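Local coordinates for protein probable manganase-dependent inorganic pyrophosphatase (Clostridium perfringens, PDB 3L2B) that forms the regulatory region of a probable manganese-dependent inorganic pyrophosphatase, binding AMP as inhibitor and diadenosine tetraphosphate as activator, at residues A[18-30]-A[180-192]. Residues are numbered along the deposited sequence; the frame is centred on the assembly and turned at random.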
loop_
_atom_site.group_PDB
_atom_site.type_symbol
_atom_site.label_atom_id
_atom_site.label_comp_id
_atom_site.label_asym_id
_atom_site.label_seq_id
_atom_site.Cartn_x
_atom_site.Cartn_y
_atom_site.Cartn_z
ATOM N N ALA A 18 -10.796 11.042 19.274
ATOM C CA ALA A 18 -11.217 9.723 19.750
ATOM C C ALA A 18 -10.228 8.689 19.209
ATOM O O ALA A 18 -10.048 8.591 18.008
ATOM C CB ALA A 18 -12.656 9.393 19.290
ATOM N N PRO A 19 -9.553 7.954 20.098
ATOM C CA PRO A 19 -8.539 6.979 19.646
ATOM C C PRO A 19 -9.107 5.727 19.033
ATOM O O PRO A 19 -10.233 5.365 19.296
ATOM C CB PRO A 19 -7.784 6.615 20.924
ATOM C CG PRO A 19 -8.675 7.041 22.059
ATOM C CD PRO A 19 -9.615 8.081 21.565
ATOM N N LEU A 20 -8.296 5.088 18.204
ATOM C CA LEU A 20 -8.644 3.806 17.611
ATOM C C LEU A 20 -8.441 2.654 18.589
ATOM O O LEU A 20 -7.472 2.611 19.352
ATOM C CB LEU A 20 -7.763 3.550 16.384
ATOM C CG LEU A 20 -7.947 4.538 15.238
ATOM C CD1 LEU A 20 -7.025 4.198 14.109
ATOM C CD2 LEU A 20 -9.412 4.551 14.757
ATOM N N ALA A 21 -9.360 1.702 18.526
ATOM C CA ALA A 21 -9.180 0.399 19.170
ATOM C C ALA A 21 -8.081 -0.328 18.409
ATOM O O ALA A 21 -7.919 -0.105 17.222
ATOM C CB ALA A 21 -10.485 -0.421 19.154
ATOM N N PRO A 22 -7.303 -1.176 19.090
ATOM C CA PRO A 22 -6.112 -1.754 18.436
ATOM C C PRO A 22 -6.374 -2.778 17.325
ATOM O O PRO A 22 -5.478 -3.065 16.484
ATOM C CB PRO A 22 -5.357 -2.439 19.591
ATOM C CG PRO A 22 -6.376 -2.620 20.711
ATOM C CD PRO A 22 -7.472 -1.609 20.496
ATOM N N GLU A 23 -7.577 -3.329 17.344
ATOM C CA GLU A 23 -7.959 -4.423 16.451
ATOM C C GLU A 23 -8.566 -3.885 15.162
ATOM O O GLU A 23 -8.818 -4.625 14.214
ATOM C CB GLU A 23 -8.931 -5.397 17.131
ATOM C CG GLU A 23 -10.363 -4.861 17.338
ATOM C CD GLU A 23 -10.587 -4.138 18.681
ATOM O OE1 GLU A 23 -9.654 -4.066 19.534
ATOM O OE2 GLU A 23 -11.726 -3.647 18.875
ATOM N N VAL A 24 -8.800 -2.587 15.150
ATOM C CA VAL A 24 -9.419 -1.904 14.014
ATOM C C VAL A 24 -8.525 -2.052 12.768
ATOM O O VAL A 24 -7.307 -1.977 12.864
ATOM C CB VAL A 24 -9.620 -0.405 14.329
ATOM C CG1 VAL A 24 -9.778 0.371 13.071
ATOM C CG2 VAL A 24 -10.840 -0.197 15.275
ATOM N N SER A 25 -9.131 -2.309 11.622
ATOM C CA SER A 25 -8.369 -2.544 10.357
ATOM C C SER A 25 -7.714 -1.275 9.830
ATOM O O SER A 25 -8.205 -0.168 10.064
ATOM C CB SER A 25 -9.272 -3.066 9.247
ATOM O OG SER A 25 -10.134 -2.038 8.830
ATOM N N LEU A 26 -6.643 -1.456 9.071
ATOM C CA LEU A 26 -5.972 -0.322 8.380
ATOM C C LEU A 26 -6.914 0.438 7.489
ATOM O O LEU A 26 -6.823 1.664 7.361
ATOM C CB LEU A 26 -4.819 -0.791 7.532
ATOM C CG LEU A 26 -3.632 -1.355 8.288
ATOM C CD1 LEU A 26 -2.463 -1.618 7.295
ATOM C CD2 LEU A 26 -3.225 -0.449 9.427
ATOM N N LYS A 27 -7.839 -0.297 6.892
ATOM C CA LYS A 27 -8.825 0.316 6.001
ATOM C C LYS A 27 -9.709 1.303 6.759
ATOM O O LYS A 27 -9.952 2.431 6.316
ATOM C CB LYS A 27 -9.728 -0.753 5.394
ATOM C CG LYS A 27 -10.608 -0.247 4.263
ATOM C CD LYS A 27 -12.009 -0.846 4.341
ATOM C CE LYS A 27 -12.819 -0.576 3.074
ATOM N NZ LYS A 27 -14.277 -0.926 3.238
ATOM N N MET A 28 -10.258 0.817 7.867
ATOM C CA MET A 28 -11.158 1.624 8.714
ATOM C C MET A 28 -10.419 2.771 9.335
ATOM O O MET A 28 -10.980 3.834 9.536
ATOM C CB MET A 28 -11.790 0.787 9.842
ATOM C CG MET A 28 -12.920 -0.169 9.403
ATOM S SD MET A 28 -13.714 -1.049 10.813
ATOM C CE MET A 28 -12.504 -2.339 11.232
ATOM N N ALA A 29 -9.152 2.535 9.666
ATOM C CA ALA A 29 -8.347 3.550 10.330
ATOM C C ALA A 29 -8.187 4.706 9.346
ATOM O O ALA A 29 -8.408 5.871 9.680
ATOM C CB ALA A 29 -6.970 2.993 10.783
ATOM N N TRP A 30 -7.864 4.359 8.110
ATOM C CA TRP A 30 -7.570 5.364 7.094
ATOM C C TRP A 30 -8.791 6.178 6.705
ATOM O O TRP A 30 -8.688 7.385 6.482
ATOM C CB TRP A 30 -6.910 4.723 5.862
ATOM C CG TRP A 30 -6.900 5.598 4.673
ATOM C CD1 TRP A 30 -7.687 5.476 3.589
ATOM C CD2 TRP A 30 -6.075 6.750 4.450
ATOM N NE1 TRP A 30 -7.408 6.462 2.690
ATOM C CE2 TRP A 30 -6.415 7.259 3.187
ATOM C CE3 TRP A 30 -5.073 7.384 5.187
ATOM C CZ2 TRP A 30 -5.786 8.380 2.622
ATOM C CZ3 TRP A 30 -4.452 8.502 4.640
ATOM C CH2 TRP A 30 -4.817 8.991 3.368
ATOM N N LEU A 180 -5.950 -5.861 -1.877
ATOM C CA LEU A 180 -6.735 -5.291 -0.777
ATOM C C LEU A 180 -6.532 -5.946 0.574
ATOM O O LEU A 180 -6.753 -5.330 1.609
ATOM C CB LEU A 180 -8.226 -5.415 -1.071
ATOM C CG LEU A 180 -8.838 -4.555 -2.157
ATOM C CD1 LEU A 180 -10.259 -5.091 -2.490
ATOM C CD2 LEU A 180 -8.896 -3.082 -1.708
ATOM N N ILE A 181 -6.150 -7.214 0.567
ATOM C CA ILE A 181 -6.214 -8.008 1.779
ATOM C C ILE A 181 -5.287 -7.480 2.885
ATOM O O ILE A 181 -5.605 -7.645 4.092
ATOM C CB ILE A 181 -5.959 -9.507 1.515
ATOM C CG1 ILE A 181 -6.543 -10.318 2.670
ATOM C CG2 ILE A 181 -4.470 -9.733 1.304
ATOM C CD1 ILE A 181 -6.401 -11.820 2.539
ATOM N N VAL A 182 -4.192 -6.794 2.523
ATOM C CA VAL A 182 -3.275 -6.260 3.572
ATOM C C VAL A 182 -3.877 -5.060 4.326
ATOM O O VAL A 182 -3.424 -4.700 5.416
ATOM C CB VAL A 182 -1.903 -5.886 3.069
ATOM C CG1 VAL A 182 -1.242 -7.149 2.471
ATOM C CG2 VAL A 182 -1.971 -4.730 2.034
ATOM N N GLN A 183 -4.940 -4.508 3.768
ATOM C CA GLN A 183 -5.633 -3.396 4.391
ATOM C C GLN A 183 -6.494 -3.881 5.564
ATOM O O GLN A 183 -7.117 -3.112 6.262
ATOM C CB GLN A 183 -6.520 -2.692 3.361
ATOM C CG GLN A 183 -5.734 -2.229 2.103
ATOM C CD GLN A 183 -6.582 -1.362 1.211
ATOM O OE1 GLN A 183 -7.683 -0.987 1.591
ATOM N NE2 GLN A 183 -6.084 -1.048 0.013
ATOM N N SER A 184 -6.514 -5.177 5.767
ATOM C CA SER A 184 -7.339 -5.759 6.790
ATOM C C SER A 184 -6.547 -5.889 8.090
ATOM O O SER A 184 -7.124 -6.136 9.145
ATOM C CB SER A 184 -7.866 -7.124 6.308
ATOM O OG SER A 184 -6.835 -8.044 6.412
ATOM N N LEU A 185 -5.229 -5.678 8.011
ATOM C CA LEU A 185 -4.347 -5.748 9.185
ATOM C C LEU A 185 -4.811 -4.857 10.355
ATOM O O LEU A 185 -5.170 -3.689 10.162
ATOM C CB LEU A 185 -2.908 -5.333 8.843
ATOM C CG LEU A 185 -2.129 -6.240 7.885
ATOM C CD1 LEU A 185 -0.739 -5.673 7.574
ATOM C CD2 LEU A 185 -2.017 -7.597 8.444
ATOM N N PRO A 186 -4.736 -5.374 11.588
ATOM C CA PRO A 186 -5.082 -4.484 12.713
ATOM C C PRO A 186 -4.044 -3.423 12.966
ATOM O O PRO A 186 -2.859 -3.674 12.825
ATOM C CB PRO A 186 -5.142 -5.440 13.921
ATOM C CG PRO A 186 -4.186 -6.568 13.576
ATOM C CD PRO A 186 -4.209 -6.667 12.031
ATOM N N VAL A 187 -4.499 -2.235 13.353
ATOM C CA VAL A 187 -3.590 -1.113 13.491
ATOM C C VAL A 187 -2.446 -1.438 14.453
ATOM O O VAL A 187 -1.322 -0.946 14.252
ATOM C CB VAL A 187 -4.308 0.222 13.874
ATOM C CG1 VAL A 187 -5.183 0.734 12.692
ATOM C CG2 VAL A 187 -5.120 0.049 15.105
ATOM N N ASP A 188 -2.688 -2.290 15.459
ATOM C CA ASP A 188 -1.650 -2.555 16.477
ATOM C C ASP A 188 -0.504 -3.384 15.946
ATOM O O ASP A 188 0.555 -3.443 16.563
ATOM C CB ASP A 188 -2.205 -3.151 17.788
ATOM C CG ASP A 188 -2.620 -4.610 17.660
ATOM O OD1 ASP A 188 -2.783 -5.254 18.695
ATOM O OD2 ASP A 188 -2.843 -5.096 16.537
ATOM N N TYR A 189 -0.679 -3.994 14.778
ATOM C CA TYR A 189 0.468 -4.646 14.141
ATOM C C TYR A 189 1.378 -3.628 13.481
ATOM O O TYR A 189 2.571 -3.843 13.352
ATOM C CB TYR A 189 0.042 -5.644 13.088
ATOM C CG TYR A 189 1.206 -6.426 12.479
ATOM C CD1 TYR A 189 1.942 -7.316 13.243
ATOM C CD2 TYR A 189 1.556 -6.271 11.142
ATOM C CE1 TYR A 189 2.991 -8.072 12.679
ATOM C CE2 TYR A 189 2.620 -7.005 10.567
ATOM C CZ TYR A 189 3.324 -7.908 11.338
ATOM O OH TYR A 189 4.361 -8.640 10.782
ATOM N N VAL A 190 0.784 -2.511 13.102
ATOM C CA VAL A 190 1.417 -1.539 12.178
ATOM C C VAL A 190 1.877 -0.252 12.866
ATOM O O VAL A 190 2.844 0.379 12.490
ATOM C CB VAL A 190 0.416 -1.216 11.041
ATOM C CG1 VAL A 190 0.693 0.142 10.398
ATOM C CG2 VAL A 190 0.465 -2.310 10.017
ATOM N N MET A 191 1.166 0.103 13.915
ATOM C CA MET A 191 1.351 1.374 14.598
ATOM C C MET A 191 2.733 1.487 15.212
ATOM O O MET A 191 3.374 0.500 15.552
ATOM C CB MET A 191 0.275 1.544 15.692
ATOM C CG MET A 191 0.519 0.675 16.933
ATOM S SD MET A 191 -0.899 0.546 18.058
ATOM C CE MET A 191 -0.133 -0.620 19.196
ATOM N N THR A 192 3.174 2.721 15.362
ATOM C CA THR A 192 4.354 3.027 16.180
ATOM C C THR A 192 4.040 2.701 17.649
ATOM O O THR A 192 3.087 3.225 18.204
ATOM C CB THR A 192 4.762 4.545 16.053
ATOM O OG1 THR A 192 4.915 4.906 14.665
ATOM C CG2 THR A 192 6.067 4.837 16.825
#
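Ser25 and Pro186 form a single beta bridge that joins the first CBS domain of this Bateman module to the chain returning from the DRTGG domain into the second CBS domain. Four backbone hydrogen bonds line the join. Toward Pro22, Val187 N donates to Val24 O at 2.9 Å and Asp188 N to Pro22 O at 3.1 Å. Toward the start of helix 26-35, Leu26 N donates to Leu185 O at 2.9 Å, and Lys27 N to Gln183 O. Leu26 and Lys27, in the first turn of that helix, thus spend their amides on the other segment. Ser25 is the N-cap residue of the same turn: its OG, set between the backbone N and the carbonyl carbon (chi1 70°), accepts from Met28 N. Asn81 of helix 79-85 ties both segments through ND2, which bonds Glu23 O and Ser184 O.

The apolar contact centres on Leu26 and Val187, whose side chains run antiparallel past one another. Leu26 CD1 lies alongside Leu185 CB, and CD2 reaches both Val187 CG1 and Val190 CB. Val187 splits its methyls: CG2 lies against the carbonyl oxygens of Ala21 and Pro22, CG1 beside Leu20, Leu26 and Ala29; Leu54 of strand 50-55 also packs on Val187, Val190 and Ala29. At the solvent-facing end, Pro22 CB rests on Asp188 CB at 3.7 Å.

Further along 180-192, Thr192 touches the bound diadenosine tetraphosphate, so the seam lies close to the nucleotide site, with the Val190 side chain about 9 Å from the ligand. The tightest carbon pair is Ala29 CB against Val187 CG1, at 3.5 Å.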